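(R)-specific secondary-alkylsulfatase (Pseudomonas sp., PDB 4AXH) hydrolyses (R)-secondary alkyl sulfates to (S)-alcohols and sulfate with strict inversion of configuration, as a zinc-dependent homodimeric type III sulfatase. Local coordinates at residues A[137-142]-A[165-170]; A[123-128]-A[161-166]; A[572-577]-A[583-588]; A[557-562]-A[618-623]. All coordinates share one frame; numbering follows the deposited sequence. Where two conformers were deposited one is given.

Contacts 1 and 2 lie together in the metallo-beta-lactamase region. Their centres are about 8 Å apart, and they share Gln165 and His166. Both join the same sheet, through neighbouring strands 135-138 and 124-128, to the end of helix 153-164 and its following loop. Contact 2 is buried and built from aromatic and apolar side chains. Contact 1, partly buried, just past the end of strand 135-138, is a salt bridge. Contacts 3 and 4 belong to the C-terminal region, with centres about 44 to 51 Å from those of the first two. Contact 3 is a buried hairpin with backbone bonds. Contact 4 is a surface meeting of two arginines. Leu587 and Leu560 join these last two by packing.

Contact 1. Residues A[137-142]-A[165-170]; sequences IIEGDS and QHRPKK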
# COMPACT_ATOMS: atom_id res chain seq x y z
N ILE A 137 -22.92 -7.11 -26.07
CA ILE A 137 -23.03 -7.91 -27.28
C ILE A 137 -23.04 -7.04 -28.53
O ILE A 137 -24.03 -6.37 -28.78
CB ILE A 137 -24.21 -8.92 -27.28
CG1 ILE A 137 -24.17 -9.81 -26.04
CG2 ILE A 137 -24.17 -9.76 -28.56
CD1 ILE A 137 -25.51 -10.21 -25.51
N ILE A 138 -21.95 -7.07 -29.30
CA ILE A 138 -21.81 -6.34 -30.57
C ILE A 138 -22.15 -7.33 -31.67
O ILE A 138 -21.60 -8.44 -31.70
CB ILE A 138 -20.38 -5.75 -30.79
CG1 ILE A 138 -19.77 -5.14 -29.53
CG2 ILE A 138 -20.35 -4.77 -31.94
CD1 ILE A 138 -18.21 -5.08 -29.56
N GLU A 139 -23.04 -6.94 -32.58
CA GLU A 139 -23.42 -7.80 -33.71
C GLU A 139 -22.29 -8.08 -34.72
O GLU A 139 -21.47 -8.97 -34.47
CB GLU A 139 -24.79 -7.46 -34.28
CG GLU A 139 -25.83 -8.12 -33.38
CD GLU A 139 -27.28 -7.71 -33.43
OE1 GLU A 139 -27.70 -7.01 -34.38
OE2 GLU A 139 -28.03 -8.20 -32.56
N GLY A 140 -22.19 -7.31 -35.78
CA GLY A 140 -21.11 -7.59 -36.73
C GLY A 140 -21.51 -8.50 -37.87
O GLY A 140 -22.59 -9.10 -37.85
N ASP A 141 -20.61 -8.59 -38.87
CA ASP A 141 -20.77 -9.32 -40.14
C ASP A 141 -21.39 -10.72 -40.08
O ASP A 141 -22.54 -10.88 -40.52
CB ASP A 141 -19.50 -9.24 -41.02
CG ASP A 141 -19.16 -7.84 -41.53
OD1 ASP A 141 -20.05 -6.95 -41.52
OD2 ASP A 141 -18.01 -7.65 -41.98
N SER A 142 -20.66 -11.71 -39.52
CA SER A 142 -21.11 -13.10 -39.45
C SER A 142 -21.63 -13.56 -38.07
O SER A 142 -22.73 -14.10 -37.99
CB SER A 142 -20.03 -14.05 -39.96
OG SER A 142 -18.80 -13.93 -39.26
N GLN A 165 -33.19 -15.22 -27.46
CA GLN A 165 -34.65 -15.25 -27.45
C GLN A 165 -35.28 -14.02 -28.17
O GLN A 165 -36.48 -14.05 -28.47
CB GLN A 165 -35.18 -15.35 -26.03
CG GLN A 165 -35.40 -16.78 -25.59
CD GLN A 165 -35.31 -16.95 -24.10
OE1 GLN A 165 -34.51 -17.75 -23.60
NE2 GLN A 165 -36.14 -16.22 -23.35
N HIS A 166 -34.46 -12.97 -28.46
CA HIS A 166 -34.92 -11.71 -29.07
C HIS A 166 -34.11 -11.28 -30.24
O HIS A 166 -34.53 -10.40 -31.00
CB HIS A 166 -34.96 -10.60 -28.02
CG HIS A 166 -35.89 -10.90 -26.89
ND1 HIS A 166 -35.47 -11.64 -25.79
CD2 HIS A 166 -37.22 -10.66 -26.78
CE1 HIS A 166 -36.55 -11.81 -25.04
NE2 HIS A 166 -37.63 -11.23 -25.58
N ARG A 167 -32.93 -11.89 -30.41
CA ARG A 167 -32.04 -11.55 -31.52
C ARG A 167 -31.65 -12.79 -32.35
O ARG A 167 -31.88 -13.92 -31.89
CB ARG A 167 -30.82 -10.75 -31.02
CG ARG A 167 -31.19 -9.35 -30.51
CD ARG A 167 -31.82 -8.45 -31.55
NE ARG A 167 -30.84 -8.04 -32.55
CZ ARG A 167 -31.14 -7.78 -33.82
NH1 ARG A 167 -32.39 -7.87 -34.24
NH2 ARG A 167 -30.19 -7.44 -34.67
N PRO A 168 -31.13 -12.64 -33.59
CA PRO A 168 -30.82 -13.83 -34.39
C PRO A 168 -29.64 -14.62 -33.84
O PRO A 168 -28.63 -14.05 -33.43
CB PRO A 168 -30.53 -13.27 -35.79
CG PRO A 168 -30.04 -11.89 -35.55
CD PRO A 168 -30.83 -11.40 -34.35
N LYS A 169 -29.81 -15.94 -33.88
CA LYS A 169 -28.85 -16.95 -33.46
C LYS A 169 -27.63 -17.00 -34.38
O LYS A 169 -27.78 -17.30 -35.55
CB LYS A 169 -29.54 -18.30 -33.40
CG LYS A 169 -28.71 -19.33 -32.71
CD LYS A 169 -27.96 -18.79 -31.49
CE LYS A 169 -26.48 -18.86 -31.69
NZ LYS A 169 -25.83 -19.69 -30.68
N LYS A 170 -26.46 -16.65 -33.86
CA LYS A 170 -25.19 -16.52 -34.60
C LYS A 170 -24.05 -17.08 -33.73
O LYS A 170 -24.20 -17.09 -32.51
CB LYS A 170 -24.87 -15.01 -34.86
CG LYS A 170 -25.94 -14.17 -35.57
CD LYS A 170 -25.47 -12.74 -35.82
CE LYS A 170 -26.44 -11.68 -35.31
NZ LYS A 170 -26.75 -10.66 -36.35
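Glu139 and Arg167 form a salt bridge between the residue just after strand 135-138 and the loop that follows helix 153-164. The arginine grips the carboxylate side-on with two nitrogens, one to each oxygen. NH2 of Arg167 lies 2.5 Å from OE1 of Glu139, with an N-H...O angle of 159°. NE of Arg167 donates to OE2 of Glu139 at 2.8 Å and reaches it on its syn lone pair. The carboxylate and guanidinium planes are nearly coplanar, 28° apart. Bends at chi2 and chi3 turn the arginine chain so that this edge meets the acid. One face of the guanidinium is covered by its neighbour Pro168, whose CD sits 3.6 Å above the plane. OE2 of Glu139 has a further hydrogen bond, to the hydroxyl of Tyr163 in the helix, so both oxygens are satisfied. The backbone of Glu139 is bonded to that of Lys123.

Lys170 adds a looser contact. Its side chain was modelled in two conformers, so its distances hold for the given one alone. In that conformer CD of Lys170 lies 3.8 Å from the carbonyl O of Ser142. NZ of Lys170 is then 4.3 Å from OE1 of Glu139, beyond a salt bridge. The hydroxyl of Ser142 is bonded elsewhere, to Asp278.

Glu139 is buried, yet it has a paired arginine and a tyrosine hydroxyl around its carboxylate. This setting would favour the ionised form. The charge pair ties the loop to the strand end, well away from the zinc site.

Contact 2. Residues A[123-128]-A[161-166]; sequences KLYQVR and DLYFQH
Tyr125 and Tyr163 touch where strand 124-128 passes the C-terminal part of helix 153-164, and the backbones come nearest at Val127 and Tyr163, with CA atoms 7.6 Å apart. Tyr125 and Val127 are alternate residues of the strand, and both direct their side chains at the helix. Leu162 and Tyr163 answer from the helix side.

The main contact is an aromatic pair. The edge of the Tyr163 ring approaches the face of Tyr125 in an offset edge-to-face pair. The ring centroids are 5.9 Å apart and the planes stand at 70°. CE1 of Tyr163 does the touching, 3.9 Å from CD1 of Tyr125. Tyr163 has CG anti to its backbone N (chi1 172°), which carries the ring out from the helix to the strand. Its hydroxyl is held by Glu139, next to the neighbouring strand 135-138. Beside the rings the packing is aliphatic, with CG1 of Val127 4.4 Å from CD2 of Leu162.

His166 folds back on the helix. ND1 of His166 donates to the carbonyl O of Leu162 at 3.1 Å, almost straight at 170°. The acceptor lies in the plane of the imidazole, which fixes the ring against Leu162. The same side chain rests on Ile68 and Ala69 of strand 67-70. Leu117 of strand 116-119 also touches Tyr125, Val127 and Tyr163, and Ile137 touches Val127 and Tyr163.

Helix 153-164 lies in the crossover between the parallel strands 144-147 and 172-176. Such packing of a helix on the face of a mixed sheet is typical of the layered alpha/beta fold of the metallo-beta-lactamase superfamily.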
# COMPACT_ATOMS: atom_id res chain seq x y z
N LYS A 123 -27.50 -3.19 -33.56
CA LYS A 123 -26.31 -4.06 -33.63
C LYS A 123 -25.48 -4.01 -32.31
O LYS A 123 -24.39 -4.58 -32.26
CB LYS A 123 -25.38 -3.70 -34.82
CG LYS A 123 -25.86 -4.06 -36.22
CD LYS A 123 -24.78 -3.67 -37.26
CE LYS A 123 -24.98 -4.32 -38.62
NZ LYS A 123 -23.74 -4.35 -39.44
N LEU A 124 -25.98 -3.33 -31.25
CA LEU A 124 -25.28 -3.14 -29.98
C LEU A 124 -26.22 -3.27 -28.78
O LEU A 124 -27.06 -2.40 -28.54
CB LEU A 124 -24.56 -1.79 -29.97
CG LEU A 124 -23.52 -1.58 -28.90
CD1 LEU A 124 -22.27 -2.39 -29.20
CD2 LEU A 124 -23.16 -0.10 -28.76
N TYR A 125 -26.08 -4.38 -28.05
CA TYR A 125 -26.92 -4.73 -26.93
C TYR A 125 -26.12 -4.98 -25.65
O TYR A 125 -24.88 -5.06 -25.67
CB TYR A 125 -27.81 -5.94 -27.26
CG TYR A 125 -28.62 -5.74 -28.52
CD1 TYR A 125 -28.05 -5.93 -29.78
CD2 TYR A 125 -29.95 -5.34 -28.47
CE1 TYR A 125 -28.77 -5.68 -30.94
CE2 TYR A 125 -30.69 -5.15 -29.63
CZ TYR A 125 -30.09 -5.30 -30.87
OH TYR A 125 -30.81 -5.08 -32.02
N GLN A 126 -26.83 -5.07 -24.52
CA GLN A 126 -26.22 -5.28 -23.24
C GLN A 126 -27.14 -6.11 -22.38
O GLN A 126 -28.36 -5.91 -22.40
CB GLN A 126 -25.95 -3.92 -22.60
CG GLN A 126 -24.71 -3.86 -21.73
CD GLN A 126 -24.18 -2.45 -21.59
OE1 GLN A 126 -22.87 -2.34 -21.58
NE2 GLN A 126 -24.92 -1.48 -21.41
N VAL A 127 -26.56 -7.07 -21.64
CA VAL A 127 -27.28 -7.88 -20.67
C VAL A 127 -26.77 -7.40 -19.34
O VAL A 127 -25.56 -7.47 -19.05
CB VAL A 127 -27.15 -9.41 -20.85
CG1 VAL A 127 -28.00 -10.15 -19.80
CG2 VAL A 127 -27.55 -9.85 -22.26
N ARG A 128 -27.70 -6.86 -18.55
CA ARG A 128 -27.44 -6.31 -17.23
C ARG A 128 -28.36 -6.96 -16.22
O ARG A 128 -29.50 -7.28 -16.55
CB ARG A 128 -27.72 -4.79 -17.25
CG ARG A 128 -27.00 -4.02 -18.34
CD ARG A 128 -26.72 -2.60 -17.93
NE ARG A 128 -27.93 -1.80 -17.80
CZ ARG A 128 -28.52 -1.14 -18.79
NH1 ARG A 128 -28.03 -1.19 -20.03
NH2 ARG A 128 -29.62 -0.46 -18.57
N ASP A 161 -28.68 -16.72 -23.55
CA ASP A 161 -29.98 -17.35 -23.82
C ASP A 161 -31.07 -16.30 -24.05
O ASP A 161 -31.86 -16.43 -25.01
CB ASP A 161 -30.40 -18.32 -22.68
CG ASP A 161 -29.83 -19.73 -22.75
OD1 ASP A 161 -29.34 -20.13 -23.84
OD2 ASP A 161 -29.97 -20.48 -21.74
N LEU A 162 -31.11 -15.27 -23.15
CA LEU A 162 -32.04 -14.15 -23.14
C LEU A 162 -31.83 -13.32 -24.39
O LEU A 162 -32.81 -12.91 -25.00
CB LEU A 162 -31.86 -13.31 -21.87
CG LEU A 162 -32.65 -12.00 -21.72
CD1 LEU A 162 -34.14 -12.24 -21.70
CD2 LEU A 162 -32.22 -11.26 -20.46
N TYR A 163 -30.57 -13.13 -24.81
CA TYR A 163 -30.22 -12.42 -26.03
C TYR A 163 -30.74 -13.17 -27.26
O TYR A 163 -31.31 -12.54 -28.17
CB TYR A 163 -28.71 -12.23 -26.15
CG TYR A 163 -28.27 -11.66 -27.48
CD1 TYR A 163 -28.30 -10.29 -27.73
CD2 TYR A 163 -27.80 -12.50 -28.50
CE1 TYR A 163 -27.88 -9.76 -28.96
CE2 TYR A 163 -27.39 -11.98 -29.74
CZ TYR A 163 -27.44 -10.61 -29.96
OH TYR A 163 -27.04 -10.09 -31.17
N PHE A 164 -30.51 -14.49 -27.33
CA PHE A 164 -30.95 -15.27 -28.49
C PHE A 164 -32.47 -15.38 -28.60
O PHE A 164 -32.98 -15.53 -29.70
CB PHE A 164 -30.23 -16.63 -28.58
CG PHE A 164 -28.76 -16.52 -28.90
CD1 PHE A 164 -28.31 -15.65 -29.90
CD2 PHE A 164 -27.83 -17.31 -28.24
CE1 PHE A 164 -26.96 -15.55 -30.20
CE2 PHE A 164 -26.46 -17.19 -28.52
CZ PHE A 164 -26.04 -16.31 -29.50
N GLN A 165 -33.19 -15.22 -27.46
CA GLN A 165 -34.65 -15.25 -27.45
C GLN A 165 -35.28 -14.02 -28.17
O GLN A 165 -36.48 -14.05 -28.47
CB GLN A 165 -35.18 -15.35 -26.03
CG GLN A 165 -35.40 -16.78 -25.59
CD GLN A 165 -35.31 -16.95 -24.10
OE1 GLN A 165 -34.51 -17.75 -23.60
NE2 GLN A 165 -36.14 -16.22 -23.35
N HIS A 166 -34.46 -12.97 -28.46
CA HIS A 166 -34.92 -11.71 -29.07
C HIS A 166 -34.11 -11.28 -30.24
O HIS A 166 -34.53 -10.40 -31.00
CB HIS A 166 -34.96 -10.60 -28.02
CG HIS A 166 -35.89 -10.90 -26.89
ND1 HIS A 166 -35.47 -11.64 -25.79
CD2 HIS A 166 -37.22 -10.66 -26.78
CE1 HIS A 166 -36.55 -11.81 -25.04
NE2 HIS A 166 -37.63 -11.23 -25.58

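Contact 3. Residues A[572-577]-A[583-588]; sequences LNWVFE and IALTLR
Leu572 and Trp574 pair with Leu585 and Ile583 in an antiparallel beta hairpin of the C-terminal region, which belongs to the SCP2 clan. The strand axes approach to 4.7 Å, with their directions 157° apart. Both pairs are hydrogen-bonded, and each makes two backbone bonds. One of these runs from Ile583 N to Trp574 O, at 2.9 Å and 173°. Strands 605-609 and 591-596 flank the hairpin.

Trp574 can be followed outward from the backbone. Its CB lies 3.7 Å from CG2 of Ile583. The torsion chi1 of -70° sets CG beside the backbone N. The indole then crosses over to Leu585. CD1 of Trp574 is 3.9 Å from CG of Leu585, and NE1 lies near the leucine's CD1. Beyond the hairpin the Trp574 side chain also meets Phe553, and Leu642 and Phe646 of helix 640-646. Phe576 reaches the same isoleucine methyl, which sits at the edge of its ring.

The other side of the sheet carries Asn573 and Ala584, a non-hydrogen-bonded pair. OD1 of Asn573 accepts a hydrogen bond from Asn600 N and lies 3.5 Å from CB of Ala584.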
# COMPACT_ATOMS: atom_id res chain seq x y z
N LEU A 572 15.00 -29.55 -1.97
CA LEU A 572 14.21 -30.42 -2.83
C LEU A 572 14.19 -29.89 -4.26
O LEU A 572 13.62 -28.82 -4.50
CB LEU A 572 12.76 -30.54 -2.30
CG LEU A 572 12.51 -30.97 -0.83
CD1 LEU A 572 12.54 -29.77 0.12
CD2 LEU A 572 11.16 -31.66 -0.69
N ASN A 573 14.80 -30.62 -5.20
CA ASN A 573 14.72 -30.28 -6.62
C ASN A 573 13.42 -30.86 -7.15
O ASN A 573 13.00 -31.93 -6.71
CB ASN A 573 15.90 -30.84 -7.41
CG ASN A 573 17.15 -30.01 -7.31
OD1 ASN A 573 17.12 -28.82 -6.97
ND2 ASN A 573 18.28 -30.62 -7.64
N TRP A 574 12.77 -30.13 -8.05
CA TRP A 574 11.51 -30.52 -8.69
C TRP A 574 11.71 -30.35 -10.18
O TRP A 574 12.24 -29.31 -10.63
CB TRP A 574 10.36 -29.63 -8.19
CG TRP A 574 9.96 -29.87 -6.77
CD1 TRP A 574 10.61 -29.45 -5.64
CD2 TRP A 574 8.79 -30.55 -6.32
NE1 TRP A 574 9.94 -29.88 -4.52
CE2 TRP A 574 8.80 -30.53 -4.91
CE3 TRP A 574 7.71 -31.17 -6.98
CZ2 TRP A 574 7.78 -31.11 -4.14
CZ3 TRP A 574 6.71 -31.76 -6.22
CH2 TRP A 574 6.76 -31.74 -4.82
N VAL A 575 11.36 -31.38 -10.96
CA VAL A 575 11.52 -31.36 -12.41
C VAL A 575 10.26 -31.76 -13.10
O VAL A 575 9.71 -32.83 -12.83
CB VAL A 575 12.84 -31.99 -12.99
CG1 VAL A 575 13.74 -32.59 -11.90
CG2 VAL A 575 12.59 -32.98 -14.13
N PHE A 576 9.76 -30.86 -13.94
CA PHE A 576 8.51 -31.03 -14.66
C PHE A 576 8.77 -31.23 -16.14
O PHE A 576 9.01 -30.27 -16.88
CB PHE A 576 7.59 -29.82 -14.39
CG PHE A 576 7.11 -29.68 -12.97
CD1 PHE A 576 7.87 -28.98 -12.03
CD2 PHE A 576 5.89 -30.21 -12.57
CE1 PHE A 576 7.42 -28.82 -10.72
CE2 PHE A 576 5.44 -30.05 -11.26
CZ PHE A 576 6.21 -29.36 -10.33
N GLU A 577 8.78 -32.50 -16.56
CA GLU A 577 9.06 -32.96 -17.92
C GLU A 577 8.15 -32.35 -18.99
O GLU A 577 8.63 -31.96 -20.06
CB GLU A 577 9.10 -34.51 -18.01
CG GLU A 577 7.95 -35.25 -17.32
CD GLU A 577 8.27 -36.24 -16.20
OE1 GLU A 577 9.33 -36.08 -15.54
OE2 GLU A 577 7.45 -37.15 -15.98
N ILE A 583 12.75 -26.47 -10.78
CA ILE A 583 12.60 -25.57 -9.64
C ILE A 583 13.31 -26.14 -8.42
O ILE A 583 13.11 -27.30 -8.08
CB ILE A 583 11.11 -25.08 -9.44
CG1 ILE A 583 10.91 -24.15 -8.22
CG2 ILE A 583 10.05 -26.17 -9.58
CD1 ILE A 583 10.85 -24.79 -6.84
N ALA A 584 14.15 -25.33 -7.77
CA ALA A 584 14.93 -25.74 -6.61
C ALA A 584 14.43 -25.15 -5.28
O ALA A 584 14.70 -23.98 -4.98
CB ALA A 584 16.40 -25.43 -6.84
N LEU A 585 13.73 -25.96 -4.49
CA LEU A 585 13.25 -25.56 -3.16
C LEU A 585 14.35 -25.70 -2.16
O LEU A 585 15.26 -26.51 -2.34
CB LEU A 585 12.07 -26.40 -2.66
CG LEU A 585 10.72 -26.32 -3.36
CD1 LEU A 585 9.70 -27.16 -2.60
CD2 LEU A 585 10.22 -24.90 -3.40
N THR A 586 14.26 -24.92 -1.08
CA THR A 586 15.17 -24.94 0.07
C THR A 586 14.40 -24.60 1.33
O THR A 586 13.67 -23.61 1.35
CB THR A 586 16.50 -24.14 -0.15
OG1 THR A 586 16.88 -23.47 1.06
CG2 THR A 586 16.46 -23.16 -1.34
N LEU A 587 14.49 -25.46 2.36
CA LEU A 587 13.83 -25.29 3.67
C LEU A 587 14.90 -25.08 4.70
O LEU A 587 15.69 -25.99 4.96
CB LEU A 587 12.94 -26.51 4.03
CG LEU A 587 12.46 -26.66 5.49
CD1 LEU A 587 11.66 -25.45 5.95
CD2 LEU A 587 11.65 -27.93 5.67
N ARG A 588 14.97 -23.87 5.25
CA ARG A 588 16.00 -23.49 6.21
C ARG A 588 15.38 -22.64 7.28
O ARG A 588 14.65 -21.70 6.97
CB ARG A 588 17.12 -22.71 5.50
CG ARG A 588 18.47 -22.86 6.14
CD ARG A 588 19.56 -22.30 5.27
NE ARG A 588 19.79 -20.90 5.60
CZ ARG A 588 20.85 -20.44 6.27
NH1 ARG A 588 21.81 -21.27 6.65
NH2 ARG A 588 20.96 -19.16 6.55

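Contact 4. Residues A[557-562]-A[618-623]; sequences AIRLDT and AARKLD
Arg559 and Arg620 meet through their guanidinium groups, coming from opposite directions. NH1 of Arg559 lies 2.9 Å from NH2 of Arg620. Both atoms are donors, so this is a close pair of like charges and not a bond. Each group presents its edge to the other, and the planes are 79° apart. At this resolution the exact spacing deserves little weight.

The next shell places Arg559 by a bond and by packing. Arg559 is at the end of helix 549-559. Its chain is extended as far as chi3, where it bends (58°). Its NE donates to the carbonyl O of Asp650, and its side chain packs on Leu649, Ser651 and Phe652. Arg620 is placed by its backbone turn: it follows helix 611-618 with a positive phi of 64°, in a Schellman motif. In the surroundings, Ala618 O lies over one face of its guanidinium, toward the rim, and NZ of Lys621 donates to Ala619 O.

Further out, helix 549-559 faces the second subunit, where Asn385 of that subunit bonds to Ile558 O.

Arg559 is thus anchored, while Arg620 is exposed. Their charges would be expected to repel, with solvent probably screening them. It is a surface contact that probably contributes little binding of its own.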
# COMPACT_ATOMS: atom_id res chain seq x y z
N ALA A 557 5.06 -22.23 0.81
CA ALA A 557 5.92 -21.40 1.67
C ALA A 557 5.09 -20.66 2.74
O ALA A 557 5.61 -20.36 3.82
CB ALA A 557 6.70 -20.40 0.83
N ILE A 558 3.80 -20.41 2.42
CA ILE A 558 2.79 -19.76 3.25
C ILE A 558 2.11 -20.82 4.15
O ILE A 558 1.84 -20.54 5.32
CB ILE A 558 1.79 -19.00 2.31
CG1 ILE A 558 2.38 -17.67 1.85
CG2 ILE A 558 0.40 -18.81 2.94
CD1 ILE A 558 1.80 -17.11 0.56
N ARG A 559 1.84 -22.01 3.60
CA ARG A 559 1.23 -23.15 4.30
C ARG A 559 2.20 -23.80 5.32
O ARG A 559 1.76 -24.30 6.35
CB ARG A 559 0.73 -24.19 3.30
CG ARG A 559 -0.58 -23.78 2.62
CD ARG A 559 -1.17 -24.92 1.83
NE ARG A 559 -1.42 -26.07 2.69
CZ ARG A 559 -1.57 -27.31 2.25
NH1 ARG A 559 -1.53 -27.56 0.95
NH2 ARG A 559 -1.79 -28.30 3.10
N LEU A 560 3.51 -23.76 5.02
CA LEU A 560 4.55 -24.30 5.89
C LEU A 560 4.45 -23.72 7.31
O LEU A 560 4.33 -22.50 7.49
CB LEU A 560 5.95 -24.05 5.29
CG LEU A 560 7.14 -24.63 6.05
CD1 LEU A 560 7.30 -26.10 5.75
CD2 LEU A 560 8.40 -23.92 5.68
N ASP A 561 4.46 -24.62 8.30
CA ASP A 561 4.38 -24.32 9.72
C ASP A 561 5.79 -24.21 10.27
O ASP A 561 6.40 -25.23 10.62
CB ASP A 561 3.59 -25.41 10.46
CG ASP A 561 3.23 -25.12 11.92
OD1 ASP A 561 3.71 -24.09 12.47
OD2 ASP A 561 2.43 -25.89 12.50
N THR A 562 6.28 -22.96 10.38
CA THR A 562 7.60 -22.58 10.89
C THR A 562 7.97 -23.30 12.19
O THR A 562 9.08 -23.82 12.29
CB THR A 562 7.67 -21.05 11.01
OG1 THR A 562 7.43 -20.51 9.71
CG2 THR A 562 9.00 -20.56 11.53
N ALA A 618 -2.10 -31.72 -5.48
CA ALA A 618 -2.54 -30.42 -4.95
C ALA A 618 -4.03 -30.44 -4.64
O ALA A 618 -4.41 -30.03 -3.54
CB ALA A 618 -2.23 -29.31 -5.94
N ALA A 619 -4.85 -30.99 -5.57
CA ALA A 619 -6.31 -31.11 -5.43
C ALA A 619 -6.71 -32.15 -4.38
O ALA A 619 -7.89 -32.26 -4.03
CB ALA A 619 -6.93 -31.45 -6.77
N ARG A 620 -5.72 -32.91 -3.87
CA ARG A 620 -5.84 -33.96 -2.85
C ARG A 620 -6.68 -35.16 -3.30
O ARG A 620 -7.19 -35.93 -2.47
CB ARG A 620 -6.16 -33.41 -1.43
CG ARG A 620 -5.32 -32.18 -1.07
CD ARG A 620 -4.83 -32.11 0.37
NE ARG A 620 -3.76 -31.12 0.51
CZ ARG A 620 -2.46 -31.38 0.33
NH1 ARG A 620 -2.06 -32.61 0.02
NH2 ARG A 620 -1.56 -30.41 0.44
N LYS A 621 -6.78 -35.33 -4.64
CA LYS A 621 -7.45 -36.46 -5.28
C LYS A 621 -6.48 -37.65 -5.29
O LYS A 621 -6.89 -38.76 -4.94
CB LYS A 621 -7.95 -36.09 -6.69
CG LYS A 621 -9.47 -35.99 -6.73
CD LYS A 621 -9.95 -34.55 -6.87
CE LYS A 621 -10.59 -33.88 -5.65
NZ LYS A 621 -9.98 -34.24 -4.35
N LEU A 622 -5.19 -37.39 -5.65
CA LEU A 622 -4.07 -38.34 -5.67
C LEU A 622 -3.17 -38.15 -4.44
O LEU A 622 -2.82 -37.03 -4.07
CB LEU A 622 -3.27 -38.21 -6.98
CG LEU A 622 -1.94 -38.98 -7.12
CD1 LEU A 622 -2.16 -40.47 -7.32
CD2 LEU A 622 -1.15 -38.44 -8.28
N ASP A 623 -2.80 -39.27 -3.83
CA ASP A 623 -1.99 -39.39 -2.63
C ASP A 623 -0.50 -39.50 -3.01
O ASP A 623 -0.19 -39.96 -4.11
CB ASP A 623 -2.49 -40.63 -1.87
CG ASP A 623 -1.70 -41.10 -0.67
OD1 ASP A 623 -1.39 -40.25 0.21
OD2 ASP A 623 -1.46 -42.32 -0.55